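Long-range contacts in putative retaining b-glycosidase (Saccharophagus degradans, PDB 5A95), which probably hydrolyses beta-1,4 linkages in mixed-linkage (1,3;1,4)-beta-glucans as a retaining glycoside hydrolase of family 5: residues A[40-45]-A[176-181]; A[46-51]-A[134-139]; A[188-193]-A[231-236]. The protein carries 1 engineered substitution. One frame throughout, in Å; residues are numbered along the deposited sequence. Where two conformers were deposited one is given.

How the interactions relate
Interactions 1 and 2 are neighbours at one end of the barrel, their centres 9 Å apart, and both anchor the N-terminal stretch 40-51. They touch directly: Thr180 OG1 and Gln48 OE1 lie 2.7 Å apart, a probable hydrogen bond, while the backbone pair Thr180 O and Leu137 N, at 2.9 Å, joins the residue just before strand 181-185 to strand 136-144. Interaction 3 lies on the other side of the chain's centre, its centre 27 Å from that of interaction 2 and 32 Å from that of interaction 1, and it alone touches a glucose unit of the bound glycan. Strand 136-144 spans part of this gap: it begins in interaction 2 and carries His142, another ligand of that glucose.

Interaction 1 (A[40-45]-A[176-181]); sequences FDVKSL and QNVPTV. Unlike the reference sequence in segment 176-181: Gln176 (reference Lys). With MG (magnesium ion), chain G.
The connection from helix 161-174 to strand 181-185, which binds a magnesium ion through its backbone, is packed by the N-terminal segment 40-45, with Val178 meeting Phe40, Val42 and Leu45. The two methyl groups of Val178 divide the work. CG1, pointing away from the residue's own amide nitrogen (chi1 176°), meets Leu45 CD1 at 3.9 Å, whereas CG2 reaches Phe40 CD1 at 4.0 Å, coming obliquely to the ring, and also touches Val42 CG1. Val42 is turned with CG1 beside its own backbone N, and this methyl rests against the main chain opposite, 3.5 Å from Asn177 O. Farther along, Leu45 CD1 lies 4.2 Å from Pro179 CD, so one leucine methyl bridges two consecutive residues. Polar linkage comes through water 1, which donates to Phe40 O and to Gln176 O, Gln176 being an engineered substitution for lysine. Magnesium is held by Val178 O at 2.3 Å, by Val181 O and by three waters, one of which also accepts a weak bond from Val178 N. Asn131 of helix 116-133 touches both Leu45 and Thr180. The chemistry is thus split within one residue: Val178 offers its methyls to the N-terminal segment and its backbone carbonyl to the metal, so the apolar packing and the magnesium site share a single anchoring point.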
loop_
_atom_site.group_PDB
_atom_site.type_symbol
_atom_site.label_atom_id
_atom_site.label_comp_id
_atom_site.label_asym_id
_atom_site.label_seq_id
_atom_site.Cartn_x
_atom_site.Cartn_y
_atom_site.Cartn_z
ATOM N N PHE A 40 -4.089 26.137 -12.018
ATOM C CA PHE A 40 -4.628 26.620 -13.268
ATOM C C PHE A 40 -4.908 28.120 -13.214
ATOM O O PHE A 40 -5.448 28.618 -12.227
ATOM C CB PHE A 40 -5.929 25.868 -13.590
ATOM C CG PHE A 40 -6.467 26.170 -14.970
ATOM C CD1 PHE A 40 -7.280 27.279 -15.177
ATOM C CD2 PHE A 40 -6.141 25.365 -16.050
ATOM C CE1 PHE A 40 -7.750 27.574 -16.446
ATOM C CE2 PHE A 40 -6.626 25.638 -17.313
ATOM C CZ PHE A 40 -7.420 26.763 -17.518
ATOM N N ASP A 41 -4.547 28.825 -14.282
ATOM C CA ASP A 41 -4.682 30.286 -14.322
ATOM C C ASP A 41 -6.137 30.671 -14.555
ATOM O O ASP A 41 -6.602 30.665 -15.685
ATOM C CB ASP A 41 -3.789 30.861 -15.433
ATOM C CG ASP A 41 -3.895 32.363 -15.544
ATOM O OD1 ASP A 41 -4.564 32.995 -14.685
ATOM O OD2 ASP A 41 -3.306 32.897 -16.511
ATOM N N VAL A 42 -6.846 30.984 -13.475
ATOM C CA VAL A 42 -8.271 31.307 -13.550
ATOM C C VAL A 42 -8.562 32.557 -14.380
ATOM O O VAL A 42 -9.662 32.714 -14.890
ATOM C CB VAL A 42 -8.913 31.433 -12.145
ATOM C CG1 VAL A 42 -8.703 30.149 -11.329
ATOM C CG2 VAL A 42 -8.378 32.650 -11.395
ATOM N N LYS A 43 -7.561 33.427 -14.537
ATOM C CA LYS A 43 -7.704 34.662 -15.341
ATOM C C LYS A 43 -7.750 34.382 -16.835
ATOM O O LYS A 43 -8.158 35.244 -17.603
ATOM C CB LYS A 43 -6.558 35.633 -15.044
ATOM C CG LYS A 43 -6.500 36.071 -13.594
ATOM C CD LYS A 43 -5.500 37.198 -13.372
ATOM C CE LYS A 43 -5.121 37.277 -11.899
ATOM N NZ LYS A 43 -4.724 38.650 -11.480
ATOM N N SER A 44 -7.358 33.184 -17.253
ATOM C CA SER A 44 -7.402 32.810 -18.668
ATOM C C SER A 44 -8.818 32.433 -19.137
ATOM O O SER A 44 -9.048 32.214 -20.321
ATOM C CB SER A 44 -6.450 31.636 -18.924
ATOM O OG SER A 44 -6.937 30.417 -18.386
ATOM N N LEU A 45 -9.751 32.337 -18.199
ATOM C CA LEU A 45 -11.088 31.823 -18.494
ATOM C C LEU A 45 -12.071 32.914 -18.823
ATOM O O LEU A 45 -12.041 33.992 -18.221
ATOM C CB LEU A 45 -11.624 31.067 -17.272
ATOM C CG LEU A 45 -10.823 29.832 -16.861
ATOM C CD1 LEU A 45 -11.360 29.297 -15.537
ATOM C CD2 LEU A 45 -10.889 28.786 -17.946
ATOM N N GLN A 176 -8.584 24.667 -8.397
ATOM C CA GLN A 176 -9.258 25.483 -7.405
ATOM C C GLN A 176 -9.881 26.709 -8.091
ATOM O O GLN A 176 -9.234 27.351 -8.913
ATOM C CB GLN A 176 -8.282 25.939 -6.326
ATOM C CG GLN A 176 -8.977 26.610 -5.168
ATOM C CD GLN A 176 -8.039 27.083 -4.072
ATOM O OE1 GLN A 176 -6.853 26.773 -4.063
ATOM N NE2 GLN A 176 -8.592 27.799 -3.122
ATOM N N ASN A 177 -11.135 26.986 -7.758
ATOM C CA ASN A 177 -11.802 28.218 -8.237
ATOM C C ASN A 177 -11.980 28.230 -9.775
ATOM O O ASN A 177 -11.946 29.285 -10.392
ATOM C CB ASN A 177 -11.006 29.454 -7.748
ATOM C CG ASN A 177 -11.728 30.785 -7.969
ATOM O OD1 ASN A 177 -12.935 30.875 -7.833
ATOM N ND2 ASN A 177 -10.962 31.822 -8.316
ATOM N N VAL A 178 -12.178 27.064 -10.380
ATOM C CA VAL A 178 -12.414 26.914 -11.821
ATOM C C VAL A 178 -13.867 26.441 -12.028
ATOM O O VAL A 178 -14.204 25.278 -11.752
ATOM C CB VAL A 178 -11.433 25.941 -12.488
ATOM C CG1 VAL A 178 -11.753 25.718 -13.953
ATOM C CG2 VAL A 178 -9.989 26.427 -12.361
ATOM N N PRO A 179 -14.748 27.332 -12.501
ATOM C CA PRO A 179 -16.158 26.932 -12.633
ATOM C C PRO A 179 -16.387 25.813 -13.650
ATOM O O PRO A 179 -17.305 25.020 -13.505
ATOM C CB PRO A 179 -16.847 28.223 -13.104
ATOM C CG PRO A 179 -15.750 29.045 -13.668
ATOM C CD PRO A 179 -14.551 28.754 -12.843
ATOM N N THR A 180 -15.562 25.773 -14.679
ATOM C CA THR A 180 -15.714 24.817 -15.775
ATOM C C THR A 180 -15.686 23.376 -15.266
ATOM O O THR A 180 -16.355 22.540 -15.810
ATOM C CB THR A 180 -14.575 25.019 -16.776
ATOM O OG1 THR A 180 -14.520 26.406 -17.127
ATOM C CG2 THR A 180 -14.730 24.188 -17.997
ATOM N N VAL A 181 -14.857 23.135 -14.253
ATOM C CA VAL A 181 -14.687 21.808 -13.685
ATOM C C VAL A 181 -15.699 21.702 -12.541
ATOM O O VAL A 181 -15.512 22.286 -11.495
ATOM C CB VAL A 181 -13.249 21.580 -13.217
ATOM C CG1 VAL A 181 -13.111 20.194 -12.646
ATOM C CG2 VAL A 181 -12.251 21.754 -14.368
HETATM MG MG MG G . -14.606 23.801 -10.065
HETATM O O HOH W 1 -6.612 27.685 -9.709
HETATM O O HOH W 2 -13.725 25.249 -8.274
HETATM O O HOH W 3 -16.490 24.023 -8.657
HETATM O O HOH W 4 -12.602 22.703 -9.945
#

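Interaction 2 (A[46-51]-A[134-139]); sequences KTQSFI and GIYLIL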
loop_
_atom_site.group_PDB
_atom_site.type_symbol
_atom_site.label_atom_id
_atom_site.label_comp_id
_atom_site.label_asym_id
_atom_site.label_seq_id
_atom_site.Cartn_x
_atom_site.Cartn_y
_atom_site.Cartn_z
ATOM N N LYS A 46 -12.977 32.615 -19.752
ATOM C CA LYS A 46 -14.184 33.433 -19.934
ATOM C C LYS A 46 -15.132 33.275 -18.744
ATOM O O LYS A 46 -15.141 32.238 -18.093
ATOM C CB LYS A 46 -14.961 32.965 -21.149
ATOM C CG LYS A 46 -14.267 33.055 -22.484
ATOM C CD LYS A 46 -15.207 32.451 -23.534
ATOM C CE LYS A 46 -14.683 32.638 -24.940
ATOM N NZ LYS A 46 -15.575 32.064 -26.008
ATOM N N THR A 47 -15.975 34.276 -18.510
ATOM C CA THR A 47 -16.997 34.173 -17.480
ATOM C C THR A 47 -17.845 32.888 -17.692
ATOM O O THR A 47 -18.202 32.529 -18.834
ATOM C CB THR A 47 -17.878 35.438 -17.467
ATOM O OG1 THR A 47 -18.396 35.679 -18.791
ATOM C CG2 THR A 47 -17.037 36.661 -16.992
ATOM N N GLN A 48 -18.119 32.194 -16.602
ATOM C CA GLN A 48 -18.865 30.953 -16.625
ATOM C C GLN A 48 -19.315 30.731 -15.204
ATOM O O GLN A 48 -18.504 30.784 -14.269
ATOM C CB GLN A 48 -17.982 29.770 -17.097
ATOM C CG GLN A 48 -18.726 28.469 -17.247
ATOM C CD GLN A 48 -17.920 27.395 -17.960
ATOM O OE1 GLN A 48 -16.708 27.522 -18.175
ATOM N NE2 GLN A 48 -18.602 26.315 -18.344
ATOM N N SER A 49 -20.610 30.474 -15.032
ATOM C CA SER A 49 -21.150 30.324 -13.701
ATOM C C SER A 49 -20.620 29.059 -13.031
ATOM O O SER A 49 -20.533 28.000 -13.652
ATOM C CB SER A 49 -22.672 30.235 -13.734
ATOM O OG SER A 49 -23.190 30.045 -12.435
ATOM N N PHE A 50 -20.292 29.155 -11.760
ATOM C CA PHE A 50 -20.175 27.964 -10.941
ATOM C C PHE A 50 -21.526 27.280 -10.852
ATOM O O PHE A 50 -22.577 27.923 -10.761
ATOM C CB PHE A 50 -19.724 28.287 -9.496
ATOM C CG PHE A 50 -18.268 28.609 -9.371
ATOM C CD1 PHE A 50 -17.330 27.594 -9.262
ATOM C CD2 PHE A 50 -17.819 29.928 -9.408
ATOM C CE1 PHE A 50 -15.993 27.887 -9.156
ATOM C CE2 PHE A 50 -16.471 30.216 -9.295
ATOM C CZ PHE A 50 -15.555 29.193 -9.181
ATOM N N ILE A 51 -21.488 25.955 -10.808
ATOM C CA ILE A 51 -22.651 25.144 -10.503
ATOM C C ILE A 51 -22.479 24.660 -9.075
ATOM O O ILE A 51 -21.385 24.217 -8.701
ATOM C CB ILE A 51 -22.789 23.941 -11.458
ATOM C CG1 ILE A 51 -22.803 24.401 -12.927
ATOM C CG2 ILE A 51 -24.035 23.110 -11.120
ATOM C CD1 ILE A 51 -23.895 25.400 -13.276
ATOM N N GLY A 134 -18.503 27.251 -23.212
ATOM C CA GLY A 134 -19.500 27.433 -22.168
ATOM C C GLY A 134 -20.056 26.146 -21.573
ATOM O O GLY A 134 -21.129 26.168 -20.940
ATOM N N ILE A 135 -19.330 25.034 -21.738
ATOM C CA ILE A 135 -19.767 23.741 -21.212
ATOM C C ILE A 135 -18.899 23.310 -20.030
ATOM O O ILE A 135 -17.867 23.911 -19.737
ATOM C CB ILE A 135 -19.793 22.674 -22.299
ATOM C CG1 ILE A 135 -18.384 22.331 -22.751
ATOM C CG2 ILE A 135 -20.725 23.159 -23.417
ATOM C CD1 ILE A 135 -18.302 21.184 -23.704
ATOM N N TYR A 136 -19.390 22.306 -19.325
ATOM C CA TYR A 136 -18.797 21.884 -18.059
ATOM C C TYR A 136 -18.170 20.489 -18.138
ATOM O O TYR A 136 -18.530 19.704 -19.004
ATOM C CB TYR A 136 -19.882 21.870 -16.985
ATOM C CG TYR A 136 -20.394 23.252 -16.657
ATOM C CD1 TYR A 136 -19.755 24.025 -15.703
ATOM C CD2 TYR A 136 -21.494 23.800 -17.328
ATOM C CE1 TYR A 136 -20.186 25.304 -15.402
ATOM C CE2 TYR A 136 -21.923 25.092 -17.052
ATOM C CZ TYR A 136 -21.284 25.834 -16.083
ATOM O OH TYR A 136 -21.743 27.087 -15.781
ATOM N N LEU A 137 -17.237 20.211 -17.232
ATOM C CA LEU A 137 -16.600 18.912 -17.160
ATOM C C LEU A 137 -16.975 18.187 -15.880
ATOM O O LEU A 137 -17.016 18.777 -14.802
ATOM C CB LEU A 137 -15.078 19.059 -17.211
ATOM C CG LEU A 137 -14.552 19.646 -18.522
ATOM C CD1 LEU A 137 -13.076 19.972 -18.360
ATOM C CD2 LEU A 137 -14.749 18.674 -19.678
ATOM N N ILE A 138 -17.163 16.879 -16.025
ATOM C CA ILE A 138 -17.164 15.928 -14.923
ATOM C C ILE A 138 -15.852 15.157 -15.022
ATOM O O ILE A 138 -15.594 14.526 -16.044
ATOM C CB ILE A 138 -18.359 14.965 -15.010
ATOM C CG1 ILE A 138 -19.694 15.725 -14.944
ATOM C CG2 ILE A 138 -18.240 13.887 -13.925
ATOM C CD1 ILE A 138 -20.901 14.840 -15.086
ATOM N N LEU A 139 -15.033 15.190 -13.970
ATOM C CA LEU A 139 -13.821 14.409 -13.948
ATOM C C LEU A 139 -14.099 13.144 -13.169
ATOM O O LEU A 139 -14.511 13.191 -12.005
ATOM C CB LEU A 139 -12.668 15.185 -13.313
ATOM C CG LEU A 139 -12.319 16.509 -13.984
ATOM C CD1 LEU A 139 -11.118 17.165 -13.311
ATOM C CD2 LEU A 139 -12.101 16.369 -15.483
#
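Gln48 reaches across to Tyr136 and Ile135, its side chain lying over one face of the tyrosine ring. From CB the chain leaves with CG anti to the backbone N (chi1 -175°) and stays extended, which carries the amide over the ring. CG lies 3.6 Å from Tyr136 OH, CD passes near Tyr136 CE1, and NE2 ends 3.4 Å above the ring plane, over its centre, with the amide inclined 49° to the ring. From there Gln48 NE2 donates to Ile135 O at 2.9 Å; the bond is fairly straight at the hydrogen (160°) but meets the oxygen from above its carbonyl plane. OE1 is taken up by Thr180 and Asn131, so both ends of the amide are gripped and its flip is fixed. On the opposite face Ile51 CG1 makes a CH-pi contact, 4.0 Å from the centroid of the Tyr136 ring, and at the edge Tyr136 OH donates to Ser49 O at 2.6 Å. A phenylalanine in place of Tyr136 would probably leave the Ser49 carbonyl without its hydroxyl donor. Gly134 closes helix 116-133 with a Schellman motif, after which strand 136-144 enters the barrel between strands 101-106 and 181-185. The ring of Tyr136 also meets that of Phe66 on strand 65-72, while Gln48 and Ser49 tie the 46-51 loop to the entry of strand 136-144.

Interaction 3 (A[188-193]-A[231-236]); sequences NEPTTM and NWAYDL. With BGC (beta-D-glucopyranose), chain D.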
loop_
_atom_site.group_PDB
_atom_site.type_symbol
_atom_site.label_atom_id
_atom_site.label_comp_id
_atom_site.label_asym_id
_atom_site.label_seq_id
_atom_site.Cartn_x
_atom_site.Cartn_y
_atom_site.Cartn_z
ATOM N N ASN A 188 -15.628 5.633 -10.238
ATOM C CA ASN A 188 -16.640 5.301 -11.246
ATOM C C ASN A 188 -17.641 4.213 -10.823
ATOM O O ASN A 188 -18.846 4.449 -10.695
ATOM C CB ASN A 188 -15.899 4.940 -12.517
ATOM C CG ASN A 188 -16.752 4.291 -13.584
ATOM O OD1 ASN A 188 -17.776 4.797 -14.008
ATOM N ND2 ASN A 188 -16.274 3.140 -14.064
ATOM N N GLU A 189 -17.163 2.976 -10.662
ATOM C CA GLU A 189 -18.059 1.830 -10.474
ATOM C C GLU A 189 -17.621 0.916 -9.351
ATOM O O GLU A 189 -16.866 -0.064 -9.578
ATOM C CB GLU A 189 -18.271 1.051 -11.780
ATOM C CG GLU A 189 -19.279 1.741 -12.686
ATOM C CD GLU A 189 -19.567 1.030 -13.977
ATOM O OE1 GLU A 189 -18.740 0.217 -14.397
ATOM O OE2 GLU A 189 -20.606 1.346 -14.589
ATOM N N PRO A 190 -18.144 1.173 -8.143
ATOM C CA PRO A 190 -17.928 0.237 -7.054
ATOM C C PRO A 190 -18.591 -1.106 -7.363
ATOM O O PRO A 190 -19.763 -1.159 -7.728
ATOM C CB PRO A 190 -18.602 0.923 -5.877
ATOM C CG PRO A 190 -18.579 2.382 -6.247
ATOM C CD PRO A 190 -18.907 2.347 -7.703
ATOM N N THR A 191 -17.818 -2.184 -7.171
ATOM C CA THR A 191 -18.321 -3.535 -7.297
ATOM C C THR A 191 -17.363 -4.501 -6.633
ATOM O O THR A 191 -16.141 -4.286 -6.669
ATOM C CB THR A 191 -18.570 -3.983 -8.758
ATOM O OG1 THR A 191 -19.027 -5.341 -8.734
ATOM C CG2 THR A 191 -17.311 -3.890 -9.618
ATOM N N THR A 192 -17.895 -5.566 -6.038
ATOM C CA THR A 192 -17.043 -6.646 -5.581
ATOM C C THR A 192 -17.144 -7.891 -6.451
ATOM O O THR A 192 -16.558 -8.914 -6.117
ATOM C CB THR A 192 -17.357 -7.050 -4.145
ATOM O OG1 THR A 192 -18.699 -7.541 -4.109
ATOM C CG2 THR A 192 -17.114 -5.896 -3.202
ATOM N N MET A 193 -17.849 -7.814 -7.566
ATOM C CA MET A 193 -17.973 -8.945 -8.491
ATOM C C MET A 193 -18.432 -10.186 -7.726
ATOM O O MET A 193 -17.781 -11.246 -7.754
ATOM C CB MET A 193 -16.683 -9.198 -9.259
ATOM C CG MET A 193 -16.308 -8.050 -10.164
ATOM S SD MET A 193 -14.882 -8.396 -11.206
ATOM C CE MET A 193 -15.676 -9.366 -12.503
ATOM N N ASN A 231 -22.953 -2.627 -7.001
ATOM C CA ASN A 231 -23.493 -3.186 -8.233
ATOM C C ASN A 231 -23.187 -2.282 -9.422
ATOM O O ASN A 231 -24.040 -2.023 -10.262
ATOM C CB ASN A 231 -25.008 -3.451 -8.108
ATOM C CG ASN A 231 -25.557 -4.301 -9.244
ATOM O OD1 ASN A 231 -24.812 -4.931 -9.994
ATOM N ND2 ASN A 231 -26.867 -4.244 -9.435
ATOM N N TRP A 232 -21.930 -1.872 -9.517
ATOM C CA TRP A 232 -21.447 -1.012 -10.589
ATOM C C TRP A 232 -22.202 0.327 -10.622
ATOM O O TRP A 232 -22.764 0.732 -11.652
ATOM C CB TRP A 232 -21.503 -1.697 -11.953
ATOM C CG TRP A 232 -20.557 -2.857 -12.163
ATOM C CD1 TRP A 232 -19.377 -2.791 -12.845
ATOM C CD2 TRP A 232 -20.724 -4.213 -11.768
ATOM N NE1 TRP A 232 -18.790 -4.036 -12.904
ATOM C CE2 TRP A 232 -19.598 -4.933 -12.267
ATOM C CE3 TRP A 232 -21.721 -4.910 -11.096
ATOM C CZ2 TRP A 232 -19.420 -6.296 -12.045
ATOM C CZ3 TRP A 232 -21.532 -6.268 -10.875
ATOM C CH2 TRP A 232 -20.400 -6.947 -11.351
ATOM N N ALA A 233 -22.207 1.017 -9.482
ATOM C CA ALA A 233 -22.841 2.326 -9.358
ATOM C C ALA A 233 -24.312 2.255 -9.720
ATOM O O ALA A 233 -24.841 3.132 -10.366
ATOM C CB ALA A 233 -22.117 3.384 -10.217
ATOM N N TYR A 234 -25.000 1.252 -9.219
ATOM C CA TYR A 234 -26.414 1.088 -9.478
ATOM C C TYR A 234 -27.296 1.210 -8.243
ATOM O O TYR A 234 -28.396 1.748 -8.325
ATOM C CB TYR A 234 -26.688 -0.218 -10.256
ATOM C CG TYR A 234 -28.101 -0.284 -10.730
ATOM C CD1 TYR A 234 -28.551 0.518 -11.778
ATOM C CD2 TYR A 234 -29.008 -1.129 -10.122
ATOM C CE1 TYR A 234 -29.866 0.499 -12.161
ATOM C CE2 TYR A 234 -30.341 -1.172 -10.535
ATOM C CZ TYR A 234 -30.760 -0.328 -11.561
ATOM O OH TYR A 234 -32.088 -0.303 -11.969
ATOM N N ASP A 235 -26.829 0.749 -7.091
ATOM C CA ASP A 235 -27.674 0.691 -5.893
ATOM C C ASP A 235 -27.357 1.826 -4.918
ATOM O O ASP A 235 -26.353 1.780 -4.197
ATOM C CB ASP A 235 -27.525 -0.675 -5.200
ATOM C CG ASP A 235 -28.463 -0.834 -4.002
ATOM O OD1 ASP A 235 -29.366 0.007 -3.824
ATOM O OD2 ASP A 235 -28.297 -1.830 -3.267
ATOM N N LEU A 236 -28.226 2.829 -4.896
ATOM C CA LEU A 236 -28.118 3.941 -3.948
ATOM C C LEU A 236 -28.954 3.713 -2.686
ATOM O O LEU A 236 -28.886 4.502 -1.771
ATOM C CB LEU A 236 -28.541 5.237 -4.613
ATOM C CG LEU A 236 -27.612 5.792 -5.672
ATOM C CD1 LEU A 236 -28.205 7.042 -6.291
ATOM C CD2 LEU A 236 -26.221 6.076 -5.088
HETATM C C2 BGC D . -17.673 0.575 -17.697
HETATM C C3 BGC D . -17.171 1.088 -19.045
HETATM C C4 BGC D . -17.524 0.072 -20.138
HETATM C C5 BGC D . -19.012 -0.215 -20.113
HETATM C C6 BGC D . -19.434 -1.192 -21.183
HETATM C C1 BGC D . -19.087 0.002 -17.734
HETATM O O1 BGC D . -19.348 -0.880 -16.672
HETATM O O2 BGC D . -17.549 1.641 -16.685
HETATM O O3 BGC D . -15.742 1.365 -18.906
HETATM O O4 BGC D . -17.158 0.444 -21.475
HETATM O O5 BGC D . -19.283 -0.826 -18.855
HETATM O O6 BGC D . -20.799 -1.500 -20.893
#
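Thr191 lies over one face of the Trp232 indole beside Glu189, in an Asn-Glu-Pro sequence that matches the family 5 motif whose glutamate is the acid/base, a role Glu189 probably shares. With chi1 at 178° Thr191 turns OG1 away from its own amide nitrogen, putting it over the six-membered ring, 3.2 Å above the indole plane, and CG2 over the five-membered ring of Trp232, 3.7 Å from its centroid, as a CH-pi contact. Thr191 OG1 also accepts from Met193 N at 3.0 Å, an ST turn that fixes its rotation. Residues 231-233 all have positive phi, a left-handed turn in which Trp232 N donates to Pro190 O at 2.9 Å. Met193 CG comes obliquely to Trp232 CZ2. Glu189 is fully extended beyond CG (chi2 -179°), bringing OE1 near the indole edge, 3.4 Å from Trp232 CD1. There Glu189 OE1 accepts from O1 of a glucose unit of the bound glycan at 2.6 Å, and Asn188 ND2 donates to O2 of the same glucose at 3.3 Å. Glu189 OE2 is held by His254, Asn188 OD1 by Arg103 and Trp232 NE1 by Gln153. With carboxylate oxygens tied to sugar and histidine and the indole pinned alongside, the contact probably presets Glu189 at the bound sugar.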